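Side-chain contacts in molybdopterin adenylyltransferase (Helicobacter pylori, PDB 4XCW), which probably catalyses transfer of an adenylyl group from ATP to molybdopterin, a late step in building the molybdenum cofactor: residues S59-C64 with G124-S129; A29-L34 with L42-E47; Q68-V73 with L160-Q165; S35-N40 with A147-I152. One frame throughout, in Å; residues are numbered along the deposited sequence. Where two conformers were deposited one is given.

Contact 1 (S59-C64 with G124-S129); sequences SLIKMC and GIRNKS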
loop_
_atom_site.group_PDB
_atom_site.type_symbol
_atom_site.label_atom_id
_atom_site.label_comp_id
_atom_site.label_asym_id
_atom_site.label_seq_id
_atom_site.Cartn_x
_atom_site.Cartn_y
_atom_site.Cartn_z
ATOM N N SER B 59 -13.284 14.416 -16.768
ATOM C CA SER B 59 -14.300 13.400 -17.035
ATOM C C SER B 59 -14.789 12.754 -15.746
ATOM O O SER B 59 -15.990 12.608 -15.528
ATOM C CB SER B 59 -13.757 12.327 -17.979
ATOM O OG SER B 59 -14.746 11.349 -18.258
ATOM N N LEU B 60 -13.845 12.357 -14.895
ATOM C CA LEU B 60 -14.189 11.782 -13.599
ATOM C C LEU B 60 -15.038 12.762 -12.791
ATOM O O LEU B 60 -16.045 12.389 -12.191
ATOM C CB LEU B 60 -12.929 11.416 -12.813
ATOM C CG LEU B 60 -12.122 10.216 -13.304
ATOM C CD1 LEU B 60 -10.818 10.113 -12.533
ATOM C CD2 LEU B 60 -12.938 8.941 -13.158
ATOM N N ILE B 61 -14.627 14.024 -12.787
ATOM C CA ILE B 61 -15.334 15.034 -12.017
ATOM C C ILE B 61 -16.756 15.209 -12.550
ATOM O O ILE B 61 -17.705 15.330 -11.775
ATOM C CB ILE B 61 -14.566 16.371 -12.024
ATOM C CG1 ILE B 61 -13.300 16.235 -11.172
ATOM C CG2 ILE B 61 -15.441 17.509 -11.508
ATOM C CD1 ILE B 61 -12.368 17.418 -11.242
ATOM N N LYS B 62 -16.908 15.173 -13.869
ATOM C CA LYS B 62 -18.224 15.336 -14.484
ATOM C C LYS B 62 -19.129 14.158 -14.124
ATOM O O LYS B 62 -20.306 14.342 -13.815
ATOM C CB LYS B 62 -18.094 15.480 -16.007
ATOM C CG LYS B 62 -19.420 15.586 -16.754
ATOM C CD LYS B 62 -19.208 16.004 -18.206
ATOM C CE LYS B 62 -18.216 15.091 -18.914
ATOM N NZ LYS B 62 -18.016 15.459 -20.346
ATOM N N MET B 63 -18.578 12.948 -14.150
ATOM C CA MET B 63 -19.376 11.763 -13.837
ATOM C C MET B 63 -19.854 11.781 -12.386
ATOM O O MET B 63 -21.017 11.476 -12.104
ATOM C CB MET B 63 -18.582 10.487 -14.125
ATOM C CG MET B 63 -18.361 10.217 -15.616
ATOM S SD MET B 63 -17.294 8.776 -15.903
ATOM C CE MET B 63 -17.293 8.688 -17.694
ATOM N N CYS B 64 -18.964 12.158 -11.469
ATOM C CA CYS B 64 -19.326 12.256 -10.055
ATOM C C CYS B 64 -20.262 13.430 -9.775
ATOM O O CYS B 64 -21.324 13.260 -9.164
ATOM C CB CYS B 64 -18.074 12.396 -9.185
ATOM S SG CYS B 64 -16.971 10.987 -9.233
ATOM N N GLY B 124 -10.911 5.309 -4.696
ATOM C CA GLY B 124 -11.049 6.401 -3.755
ATOM C C GLY B 124 -12.447 6.979 -3.748
ATOM O O GLY B 124 -13.298 6.600 -4.557
ATOM N N ILE B 125 -12.674 7.918 -2.840
ATOM C CA ILE B 125 -13.970 8.550 -2.687
ATOM C C ILE B 125 -13.931 10.003 -3.136
ATOM O O ILE B 125 -13.046 10.747 -2.739
ATOM C CB ILE B 125 -14.437 8.508 -1.223
ATOM C CG1 ILE B 125 -14.441 7.074 -0.703
ATOM C CG2 ILE B 125 -15.802 9.185 -1.078
ATOM C CD1 ILE B 125 -15.329 6.137 -1.511
ATOM N N ARG B 126 -14.877 10.388 -3.988
ATOM C CA ARG B 126 -15.154 11.797 -4.250
ATOM C C ARG B 126 -16.601 12.071 -3.882
ATOM O O ARG B 126 -17.516 11.648 -4.592
ATOM C CB ARG B 126 -14.911 12.173 -5.715
ATOM C CG ARG B 126 -15.236 13.639 -5.993
ATOM C CD ARG B 126 -15.045 14.030 -7.460
ATOM N NE ARG B 126 -15.442 15.421 -7.669
ATOM C CZ ARG B 126 -14.614 16.449 -7.563
ATOM N NH1 ARG B 126 -13.333 16.244 -7.276
ATOM N NH2 ARG B 126 -15.060 17.682 -7.757
ATOM N N ASN B 127 -16.792 12.775 -2.772
ATOM C CA ASN B 127 -18.118 13.087 -2.246
ATOM C C ASN B 127 -18.958 11.825 -2.066
ATOM O O ASN B 127 -18.641 10.995 -1.217
ATOM C CB ASN B 127 -18.821 14.099 -3.152
ATOM C CG ASN B 127 -18.086 15.423 -3.204
ATOM O OD1 ASN B 127 -17.544 15.878 -2.195
ATOM N ND2 ASN B 127 -18.048 16.039 -4.380
ATOM N N LYS B 128 -20.019 11.678 -2.852
ATOM C CA LYS B 128 -20.904 10.524 -2.705
ATOM C C LYS B 128 -20.626 9.483 -3.793
ATOM O O LYS B 128 -21.484 8.655 -4.113
ATOM C CB LYS B 128 -22.366 10.976 -2.739
ATOM C CG LYS B 128 -22.683 12.016 -1.666
ATOM C CD LYS B 128 -24.158 12.398 -1.609
ATOM C CE LYS B 128 -24.400 13.399 -0.485
ATOM N NZ LYS B 128 -25.842 13.677 -0.271
ATOM N N SER B 129 -19.417 9.529 -4.350
ATOM C CA SER B 129 -19.027 8.629 -5.437
ATOM C C SER B 129 -17.816 7.771 -5.099
ATOM O O SER B 129 -16.819 8.264 -4.569
ATOM C CB SER B 129 -18.717 9.426 -6.707
ATOM O OG SER B 129 -19.819 10.225 -7.106
#
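C64 fits closely against S129, and one turn earlier on helix 53-66 I61 meets the flat end of R126. The tight part is at C64: its SG lies 3.4 Å from S129 CB, and its CB reaches R126 CD at 3.8 Å, near the plane of the guanidinium. S129 OG is turned to the carbonyl oxygen of C69, its hydrogen-bond partner. The partly exposed side belongs to I61 and R126. With CG anti to the backbone N (chi1 179°) and the chain extended as far as NE, R126 passes obliquely across I61, whose branches cover one face of the guanidinium. I61 CG1 sits over its middle, 3.8 Å above the plane, while I61 CG2 lies 3.8 Å from R126 NH2.

R126 and S129 close a two-residue hairpin through a type II' turn, and their paired backbones set the two side chains next to each other. No hydrogen bond joins the helix and hairpin segments. The arginine pairs instead with D65 in a salt bridge and with the V93 carbonyl through NH1. Its charge is probably compensated by D65, and these two bonds probably fix the guanidinium's rotation, while I61 covers one face.

Contact 2 (A29-L34 with L42-E47); sequences AIQEVL and LEFHYE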
loop_
_atom_site.group_PDB
_atom_site.type_symbol
_atom_site.label_atom_id
_atom_site.label_comp_id
_atom_site.label_asym_id
_atom_site.label_seq_id
_atom_site.Cartn_x
_atom_site.Cartn_y
_atom_site.Cartn_z
ATOM N N ALA B 29 -17.830 -5.168 -21.375
ATOM C CA ALA B 29 -17.665 -6.164 -20.326
ATOM C C ALA B 29 -18.055 -5.582 -18.975
ATOM O O ALA B 29 -18.651 -6.264 -18.143
ATOM C CB ALA B 29 -16.234 -6.676 -20.295
ATOM N N ILE B 30 -17.714 -4.314 -18.766
ATOM C CA ILE B 30 -18.057 -3.622 -17.532
ATOM C C ILE B 30 -19.570 -3.516 -17.354
ATOM O O ILE B 30 -20.094 -3.835 -16.288
ATOM C CB ILE B 30 -17.423 -2.212 -17.486
ATOM C CG1 ILE B 30 -15.908 -2.325 -17.305
ATOM C CG2 ILE B 30 -18.013 -1.398 -16.360
ATOM C CD1 ILE B 30 -15.178 -1.003 -17.323
ATOM N N GLN B 31 -20.271 -3.086 -18.398
ATOM C CA GLN B 31 -21.724 -2.946 -18.327
ATOM C C GLN B 31 -22.427 -4.288 -18.165
ATOM O O GLN B 31 -23.403 -4.388 -17.425
ATOM C CB GLN B 31 -22.260 -2.220 -19.564
ATOM C CG GLN B 31 -21.766 -0.789 -19.666
ATOM C CD GLN B 31 -22.641 0.072 -20.547
ATOM O OE1 GLN B 31 -23.772 -0.295 -20.872
ATOM N NE2 GLN B 31 -22.124 1.230 -20.934
ATOM N N GLU B 32 -21.933 -5.313 -18.850
ATOM C CA GLU B 32 -22.502 -6.655 -18.730
ATOM C C GLU B 32 -22.440 -7.159 -17.292
ATOM O O GLU B 32 -23.435 -7.629 -16.748
ATOM C CB GLU B 32 -21.778 -7.643 -19.646
ATOM C CG GLU B 32 -22.172 -7.563 -21.108
ATOM C CD GLU B 32 -21.486 -8.626 -21.945
ATOM O OE1 GLU B 32 -20.686 -9.403 -21.378
ATOM O OE2 GLU B 32 -21.750 -8.688 -23.165
ATOM N N VAL B 33 -21.264 -7.060 -16.686
ATOM C CA VAL B 33 -21.056 -7.556 -15.330
ATOM C C VAL B 33 -21.887 -6.807 -14.296
ATOM O O VAL B 33 -22.557 -7.414 -13.459
ATOM C CB VAL B 33 -19.572 -7.469 -14.926
ATOM C CG1 VAL B 33 -19.401 -7.816 -13.458
ATOM C CG2 VAL B 33 -18.737 -8.397 -15.788
ATOM N N LEU B 34 -21.838 -5.482 -14.351
ATOM C CA LEU B 34 -22.571 -4.684 -13.381
ATOM C C LEU B 34 -24.078 -4.870 -13.551
ATOM O O LEU B 34 -24.827 -4.836 -12.572
ATOM C CB LEU B 34 -22.169 -3.213 -13.498
ATOM C CG LEU B 34 -20.737 -2.976 -13.008
ATOM C CD1 LEU B 34 -20.293 -1.542 -13.246
ATOM C CD2 LEU B 34 -20.597 -3.348 -11.529
ATOM N N LEU B 42 -30.479 0.679 -13.948
ATOM C CA LEU B 42 -29.144 1.232 -14.088
ATOM C C LEU B 42 -29.079 2.241 -15.223
ATOM O O LEU B 42 -29.709 2.065 -16.267
ATOM C CB LEU B 42 -28.129 0.114 -14.326
ATOM C CG LEU B 42 -28.094 -0.993 -13.274
ATOM C CD1 LEU B 42 -27.074 -2.058 -13.652
ATOM C CD2 LEU B 42 -27.787 -0.409 -11.909
ATOM N N GLU B 43 -28.320 3.307 -15.007
ATOM C CA GLU B 43 -28.022 4.251 -16.072
ATOM C C GLU B 43 -26.516 4.389 -16.180
ATOM O O GLU B 43 -25.846 4.770 -15.220
ATOM C CB GLU B 43 -28.687 5.610 -15.822
ATOM C CG GLU B 43 -30.209 5.548 -15.817
ATOM C CD GLU B 43 -30.866 6.901 -16.036
ATOM O OE1 GLU B 43 -30.151 7.865 -16.382
ATOM O OE2 GLU B 43 -32.101 6.994 -15.864
ATOM N N PHE B 44 -25.985 4.051 -17.351
ATOM C CA PHE B 44 -24.552 4.076 -17.573
ATOM C C PHE B 44 -24.103 5.346 -18.284
ATOM O O PHE B 44 -24.710 5.770 -19.268
ATOM C CB PHE B 44 -24.117 2.849 -18.374
ATOM C CG PHE B 44 -24.153 1.568 -17.587
ATOM C CD1 PHE B 44 -23.126 1.251 -16.718
ATOM C CD2 PHE B 44 -25.207 0.680 -17.725
ATOM C CE1 PHE B 44 -23.151 0.071 -15.994
ATOM C CE2 PHE B 44 -25.234 -0.501 -17.005
ATOM C CZ PHE B 44 -24.205 -0.803 -16.138
ATOM N N HIS B 45 -23.032 5.944 -17.775
ATOM C CA HIS B 45 -22.459 7.142 -18.372
ATOM C C HIS B 45 -21.075 6.820 -18.905
ATOM O O HIS B 45 -20.101 6.831 -18.157
ATOM C CB HIS B 45 -22.390 8.273 -17.347
ATOM C CG HIS B 45 -23.720 8.630 -16.764
ATOM N ND1 HIS B 45 -24.574 9.534 -17.359
ATOM C CD2 HIS B 45 -24.350 8.195 -15.648
ATOM C CE1 HIS B 45 -25.669 9.645 -16.630
ATOM N NE2 HIS B 45 -25.559 8.844 -15.586
ATOM N N TYR B 46 -21.002 6.532 -20.200
ATOM C CA TYR B 46 -19.775 6.033 -20.808
ATOM C C TYR B 46 -19.068 7.114 -21.611
ATOM O O TYR B 46 -19.701 7.853 -22.360
ATOM C CB TYR B 46 -20.086 4.832 -21.704
ATOM C CG TYR B 46 -18.916 4.336 -22.527
ATOM C CD1 TYR B 46 -17.868 3.641 -21.934
ATOM C CD2 TYR B 46 -18.867 4.547 -23.901
ATOM C CE1 TYR B 46 -16.801 3.176 -22.684
ATOM C CE2 TYR B 46 -17.804 4.083 -24.660
ATOM C CZ TYR B 46 -16.773 3.400 -24.043
ATOM O OH TYR B 46 -15.713 2.934 -24.787
ATOM N N GLU B 47 -17.752 7.201 -21.447
ATOM C CA GLU B 47 -16.942 8.158 -22.189
ATOM C C GLU B 47 -15.582 7.570 -22.514
ATOM O O GLU B 47 -14.977 6.897 -21.681
ATOM C CB GLU B 47 -16.756 9.454 -21.396
ATOM C CG GLU B 47 -17.959 10.368 -21.389
ATOM C CD GLU B 47 -17.635 11.743 -20.839
ATOM O OE1 GLU B 47 -18.546 12.598 -20.814
ATOM O OE2 GLU B 47 -16.473 11.969 -20.437
#
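The backbone oxygen of Q31 accepts a hydrogen bond from S35 OG, with the edge atom F44 CZ merely nearby, 3.9 Å from Q31 O. Between the segments themselves no hydrogen bond forms; Q31 and F44 meet as flat groups. The glutamine amide is stacked on the phenyl ring with only 7° between the planes. Q31 CG stands over the ring centre in a CH-pi contact, 3.9 Å from the centroid. From there the extended chain carries the amide back toward the strand: Q31 CD lies 3.6 Å from F44 CG, OE1 is near CD2, and NE2 is near F44 CB. The glutamine thus runs toward the strand while the ring points toward the helix. Chi1 of -64° puts Q31 CG anti to its own carbonyl carbon, which starts the chain across the ring.

L34 approaches differently. Its CB meets the edge of the same ring, 4.1 Å from F44 CZ. Farther along, L42 CD1 touches L34 O at 3.7 Å.

Segments 29-34 and 42-47 run nearly antiparallel (164°), their axes 10.7 Å apart at closest, as expected for the beta-alpha-beta crossover from strand 6-13. Strand 42-49 is one edge of the chain's sheet; F44 also touches I8 of strand 6-13, and on the helix's inner side I30 packs on V10 and on I141 of helix 138-148.

Contact 3 (Q68-V73 with L160-Q165); sequences QCDLVV and LGNYMQ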
loop_
_atom_site.group_PDB
_atom_site.type_symbol
_atom_site.label_atom_id
_atom_site.label_comp_id
_atom_site.label_asym_id
_atom_site.label_seq_id
_atom_site.Cartn_x
_atom_site.Cartn_y
_atom_site.Cartn_z
ATOM N N GLN B 68 -23.908 12.579 -11.212
ATOM C CA GLN B 68 -24.222 12.017 -9.899
ATOM C C GLN B 68 -24.048 10.498 -9.836
ATOM O O GLN B 68 -24.873 9.799 -9.250
ATOM C CB GLN B 68 -25.653 12.379 -9.493
ATOM C CG GLN B 68 -25.897 13.864 -9.302
ATOM C CD GLN B 68 -27.202 14.143 -8.582
ATOM O OE1 GLN B 68 -27.225 14.834 -7.565
ATOM N NE2 GLN B 68 -28.295 13.599 -9.105
ATOM N N CYS B 69 -22.977 9.989 -10.433
ATOM C CA CYS B 69 -22.710 8.554 -10.393
ATOM C C CYS B 69 -22.340 8.096 -8.988
ATOM O O CYS B 69 -21.478 8.689 -8.349
ATOM C CB CYS B 69 -21.585 8.193 -11.360
ATOM S SG CYS B 69 -22.011 8.464 -13.082
ATOM N N ASP B 70 -22.989 7.037 -8.513
ATOM C CA ASP B 70 -22.638 6.425 -7.234
ATOM C C ASP B 70 -21.327 5.653 -7.356
ATOM O O ASP B 70 -20.560 5.535 -6.399
ATOM C CB ASP B 70 -23.748 5.483 -6.765
ATOM C CG ASP B 70 -25.114 6.141 -6.780
ATOM O OD1 ASP B 70 -25.394 6.935 -5.863
ATOM O OD2 ASP B 70 -25.908 5.863 -7.706
ATOM N N LEU B 71 -21.099 5.120 -8.547
ATOM C CA LEU B 71 -19.922 4.316 -8.847
ATOM C C LEU B 71 -19.350 4.742 -10.183
ATOM O O LEU B 71 -20.074 4.847 -11.169
ATOM C CB LEU B 71 -20.269 2.827 -8.884
ATOM C CG LEU B 71 -19.159 1.883 -9.339
ATOM C CD1 LEU B 71 -18.063 1.784 -8.287
ATOM C CD2 LEU B 71 -19.733 0.505 -9.654
ATOM N N VAL B 72 -18.049 4.997 -10.209
ATOM C CA VAL B 72 -17.368 5.339 -11.447
ATOM C C VAL B 72 -16.194 4.389 -11.611
ATOM O O VAL B 72 -15.376 4.244 -10.704
ATOM C CB VAL B 72 -16.882 6.804 -11.453
ATOM C CG1 VAL B 72 -16.098 7.097 -12.731
ATOM C CG2 VAL B 72 -18.058 7.757 -11.305
ATOM N N VAL B 73 -16.123 3.705 -12.743
ATOM C CA VAL B 73 -15.007 2.795 -12.959
ATOM C C VAL B 73 -14.244 3.190 -14.211
ATOM O O VAL B 73 -14.827 3.653 -15.187
ATOM C CB VAL B 73 -15.464 1.321 -13.072
ATOM C CG1 VAL B 73 -16.140 0.865 -11.782
ATOM C CG2 VAL B 73 -16.396 1.120 -14.267
ATOM N N LEU B 160 -22.994 7.812 1.374
ATOM C CA LEU B 160 -24.332 8.379 1.180
ATOM C C LEU B 160 -24.780 8.401 -0.282
ATOM O O LEU B 160 -25.595 9.240 -0.671
ATOM C CB LEU B 160 -24.415 9.800 1.777
ATOM C CG LEU B 160 -23.890 9.949 3.206
ATOM C CD1 LEU B 160 -24.120 11.368 3.750
ATOM C CD2 LEU B 160 -24.526 8.907 4.121
ATOM N N GLY B 161 -24.266 7.467 -1.079
ATOM C CA GLY B 161 -24.785 7.228 -2.414
ATOM C C GLY B 161 -26.095 6.457 -2.368
ATOM O O GLY B 161 -26.599 6.132 -1.286
ATOM N N ASN B 162 -26.655 6.158 -3.539
ATOM C CA ASN B 162 -27.929 5.442 -3.610
ATOM C C ASN B 162 -27.770 3.985 -3.194
ATOM O O ASN B 162 -26.662 3.449 -3.157
ATOM C CB ASN B 162 -28.528 5.520 -5.015
ATOM C CG ASN B 162 -28.945 6.922 -5.395
ATOM O OD1 ASN B 162 -29.236 7.752 -4.535
ATOM N ND2 ASN B 162 -28.981 7.195 -6.691
ATOM N N TYR B 163 -28.887 3.342 -2.889
ATOM C CA TYR B 163 -28.859 2.025 -2.266
ATOM C C TYR B 163 -28.891 0.893 -3.282
ATOM O O TYR B 163 -29.938 0.582 -3.847
ATOM C CB TYR B 163 -30.035 1.891 -1.305
ATOM C CG TYR B 163 -29.956 0.679 -0.408
ATOM C CD1 TYR B 163 -29.305 0.747 0.815
ATOM C CD2 TYR B 163 -30.545 -0.527 -0.774
ATOM C CE1 TYR B 163 -29.235 -0.350 1.648
ATOM C CE2 TYR B 163 -30.479 -1.635 0.056
ATOM C CZ TYR B 163 -29.822 -1.538 1.267
ATOM O OH TYR B 163 -29.749 -2.628 2.104
ATOM N N MET B 164 -27.732 0.283 -3.506
ATOM C CA MET B 164 -27.613 -0.851 -4.407
ATOM C C MET B 164 -28.305 -2.084 -3.858
ATOM O O MET B 164 -28.124 -2.441 -2.693
ATOM C CB MET B 164 -26.147 -1.174 -4.659
ATOM C CG MET B 164 -25.435 -0.187 -5.541
ATOM S SD MET B 164 -23.686 -0.595 -5.596
ATOM C CE MET B 164 -23.130 0.589 -6.815
ATOM N N GLN B 165 -29.083 -2.739 -4.713
ATOM C CA GLN B 165 -29.711 -4.000 -4.361
ATOM C C GLN B 165 -29.125 -5.111 -5.220
ATOM O O GLN B 165 -29.285 -5.140 -6.441
ATOM C CB GLN B 165 -31.223 -3.907 -4.514
ATOM C CG GLN B 165 -31.789 -2.688 -3.818
ATOM C CD GLN B 165 -33.144 -2.935 -3.203
ATOM O OE1 GLN B 165 -33.610 -4.072 -3.129
ATOM N NE2 GLN B 165 -33.786 -1.867 -2.750
#
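D70 and N162 meet where the loop leaving a Schellman-capped helix, 152-158, passes the residues leading into central strand 71-75 in this alpha/beta fold. L160, with its positive phi, is the C-prime residue of that cap, and the chain turns from it through G161 to face the aspartate. The asparagine side chain lies roughly perpendicular to that of the aspartate, its amide tilted 56° from the carboxylate. It is the backbone of N162 that does the bonding: N162 N reaches D70 OD1 at 2.8 Å, with an almost perfectly straight N-H...O angle of 179°. The donor comes from well above the carboxylate plane, 57° out of it. G161 CA lies against the same oxygen, D70 OD1, at 3.5 Å.

D70's other oxygen, OD2, accepts the backbone N of H7, so both oxygens of this buried carboxylate are used, one for the loop and one for strand 6-13. N162 ND2 binds the T5 carbonyl, which draws its amide to the chain leading into that strand. The polar bonds therefore tie three pieces of backbone together.

Beside them the contact turns apolar. M164 is extended beyond CG and aims its methyl at strand 71-75, where M164 CE touches L71 CB at 4.2 Å.

Contact 4 (S35-N40 with A147-I152); sequences SEYLLN and AVFPAI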
loop_
_atom_site.group_PDB
_atom_site.type_symbol
_atom_site.label_atom_id
_atom_site.label_comp_id
_atom_site.label_asym_id
_atom_site.label_seq_id
_atom_site.Cartn_x
_atom_site.Cartn_y
_atom_site.Cartn_z
ATOM N N SER B 35 -24.516 -5.098 -14.788
ATOM C CA SER B 35 -25.934 -5.339 -15.056
ATOM C C SER B 35 -26.419 -6.641 -14.430
ATOM O O SER B 35 -27.577 -6.750 -14.039
ATOM C CB SER B 35 -26.206 -5.363 -16.562
ATOM O OG SER B 35 -26.068 -4.071 -17.126
ATOM N N GLU B 36 -25.533 -7.628 -14.346
ATOM C CA GLU B 36 -25.877 -8.919 -13.757
ATOM C C GLU B 36 -25.806 -8.888 -12.231
ATOM O O GLU B 36 -26.477 -9.669 -11.555
ATOM C CB GLU B 36 -24.952 -10.013 -14.294
ATOM C CG GLU B 36 -25.083 -10.272 -15.787
ATOM C CD GLU B 36 -24.010 -11.211 -16.308
ATOM O OE1 GLU B 36 -23.149 -11.628 -15.502
ATOM O OE2 GLU B 36 -24.026 -11.531 -17.518
ATOM N N TYR B 37 -24.991 -7.982 -11.700
ATOM C CA TYR B 37 -24.753 -7.892 -10.261
ATOM C C TYR B 37 -25.824 -7.104 -9.514
ATOM O O TYR B 37 -26.052 -7.333 -8.324
ATOM C CB TYR B 37 -23.391 -7.249 -9.989
ATOM C CG TYR B 37 -22.203 -8.163 -10.194
ATOM C CD1 TYR B 37 -22.357 -9.449 -10.707
ATOM C CD2 TYR B 37 -20.919 -7.735 -9.868
ATOM C CE1 TYR B 37 -21.261 -10.277 -10.891
ATOM C CE2 TYR B 37 -19.824 -8.555 -10.047
ATOM C CZ TYR B 37 -19.994 -9.820 -10.558
ATOM O OH TYR B 37 -18.889 -10.629 -10.731
ATOM N N LEU B 38 -26.467 -6.169 -10.207
ATOM C CA LEU B 38 -27.430 -5.268 -9.578
ATOM C C LEU B 38 -28.857 -5.475 -10.071
ATOM O O LEU B 38 -29.091 -5.734 -11.252
ATOM C CB LEU B 38 -27.020 -3.813 -9.815
ATOM C CG LEU B 38 -25.734 -3.369 -9.122
ATOM C CD1 LEU B 38 -25.285 -2.019 -9.644
ATOM C CD2 LEU B 38 -25.958 -3.316 -7.621
ATOM N N LEU B 39 -29.810 -5.344 -9.154
ATOM C CA LEU B 39 -31.223 -5.448 -9.482
ATOM C C LEU B 39 -31.809 -4.081 -9.826
ATOM O O LEU B 39 -32.855 -3.992 -10.470
ATOM C CB LEU B 39 -31.993 -6.078 -8.320
ATOM C CG LEU B 39 -31.561 -7.499 -7.945
ATOM C CD1 LEU B 39 -32.222 -7.941 -6.651
ATOM C CD2 LEU B 39 -31.899 -8.465 -9.068
ATOM N N ASN B 40 -31.128 -3.024 -9.396
ATOM C CA ASN B 40 -31.593 -1.658 -9.631
ATOM C C ASN B 40 -31.734 -1.335 -11.106
ATOM O O ASN B 40 -31.015 -1.893 -11.932
ATOM C CB ASN B 40 -30.627 -0.641 -9.013
ATOM C CG ASN B 40 -30.355 -0.901 -7.551
ATOM O OD1 ASN B 40 -29.642 -1.839 -7.204
ATOM N ND2 ASN B 40 -30.915 -0.063 -6.682
ATOM N N ALA B 147 -14.110 -9.922 -7.474
ATOM C CA ALA B 147 -13.353 -9.845 -6.236
ATOM C C ALA B 147 -13.737 -8.644 -5.380
ATOM O O ALA B 147 -13.836 -8.767 -4.159
ATOM C CB ALA B 147 -11.867 -9.801 -6.536
ATOM N N VAL B 148 -13.937 -7.486 -6.007
ATOM C CA VAL B 148 -14.116 -6.254 -5.236
ATOM C C VAL B 148 -15.570 -5.858 -5.017
ATOM O O VAL B 148 -15.871 -5.145 -4.061
ATOM C CB VAL B 148 -13.394 -5.044 -5.887
ATOM C CG1 VAL B 148 -11.908 -5.329 -6.045
ATOM C CG2 VAL B 148 -14.031 -4.669 -7.218
ATOM N N PHE B 149 -16.472 -6.311 -5.881
ATOM C CA PHE B 149 -17.863 -5.882 -5.757
ATOM C C PHE B 149 -18.544 -6.202 -4.411
ATOM O O PHE B 149 -19.377 -5.412 -3.961
ATOM C CB PHE B 149 -18.727 -6.459 -6.876
ATOM C CG PHE B 149 -20.106 -5.861 -6.919
ATOM C CD1 PHE B 149 -20.319 -4.635 -7.523
ATOM C CD2 PHE B 149 -21.178 -6.505 -6.326
ATOM C CE1 PHE B 149 -21.581 -4.070 -7.551
ATOM C CE2 PHE B 149 -22.442 -5.944 -6.349
ATOM C CZ PHE B 149 -22.640 -4.726 -6.966
ATOM N N PRO B 150 -18.216 -7.347 -3.768
ATOM C CA PRO B 150 -18.897 -7.594 -2.489
ATOM C C PRO B 150 -18.725 -6.497 -1.430
ATOM O O PRO B 150 -19.489 -6.480 -0.470
ATOM C CB PRO B 150 -18.262 -8.902 -2.014
ATOM C CG PRO B 150 -17.978 -9.630 -3.287
ATOM C CD PRO B 150 -17.494 -8.552 -4.227
ATOM N N ALA B 151 -17.770 -5.588 -1.616
ATOM C CA ALA B 151 -17.556 -4.504 -0.663
ATOM C C ALA B 151 -18.164 -3.190 -1.143
ATOM O O ALA B 151 -18.193 -2.204 -0.407
ATOM C CB ALA B 151 -16.058 -4.320 -0.391
ATOM N N ILE B 152 -18.657 -3.172 -2.375
ATOM C CA ILE B 152 -19.060 -1.908 -2.999
ATOM C C ILE B 152 -20.411 -1.344 -2.493
ATOM O O ILE B 152 -20.490 -0.158 -2.152
ATOM C CB ILE B 152 -19.083 -2.053 -4.541
ATOM C CG1 ILE B 152 -17.649 -2.155 -5.064
ATOM C CG2 ILE B 152 -19.774 -0.872 -5.202
ATOM C CD1 ILE B 152 -17.549 -2.247 -6.573
#
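F149 is the residue on which Y37 and L38 both close, and segment 147-152 is built around it. A147 and V148 come first, on helix 138-148; their side chains turn to helix 99-110, A147 to T108 and V148 to F101 and M105. F149 opens a short 3-10 segment. Chi1 of -170° sets its CG anti to the backbone N and sends the ring out to the end of helix 25-37. Over one face stands Y37: its CD2 is 3.6 Å above the F149 plane, toward the rim and nearest CG, while Y37 CB makes a CH-pi contact 4.2 Å from the F149 centroid. The tyrosine ring is turned so that its CA-CB bond lies almost in its own plane (chi2 5°), which swings CD2 over the phenylalanine. The two rings are oblique, planes at 52° with centroids 5.1 Å apart. L38 takes the edge instead, its CD2 lying in the F149 plane at 3.7 Å from F149 CZ.

P150 and A151 turn to the second subunit and pack on its P114. I152 N bonds to F149 O, and the I152 side chain lies on L130 and I132 of the sheet. Two helices, 25-37 and 138-148, joined through F149, which packs on Y37 and L38, on one face of a mainly parallel sheet, fit the layered alpha/beta fold of the molybdopterin-binding domain.

Contacts 3 and 4 are buried, contact 1 is partly so, and contact 2 lies at the surface along the outermost strand 42-49. Contacts 2 and 4 share helix 25-37, using successive turns of it: a glutamine amide over a ring outside, aromatic and leucine carbon inside. Contact 3 alone has a hydrogen bond between its segments, whereas contact 1 sends its polar groups to neighbours. The backbone pair M63 O and C69 N fastens contact 1 to contact 3. The E47 carboxylate joins contact 2 to contact 1 through K62 and S59, and N40 with L39 ties contact 4 to Q165 of contact 3. Contacts 1 and 4 do not touch.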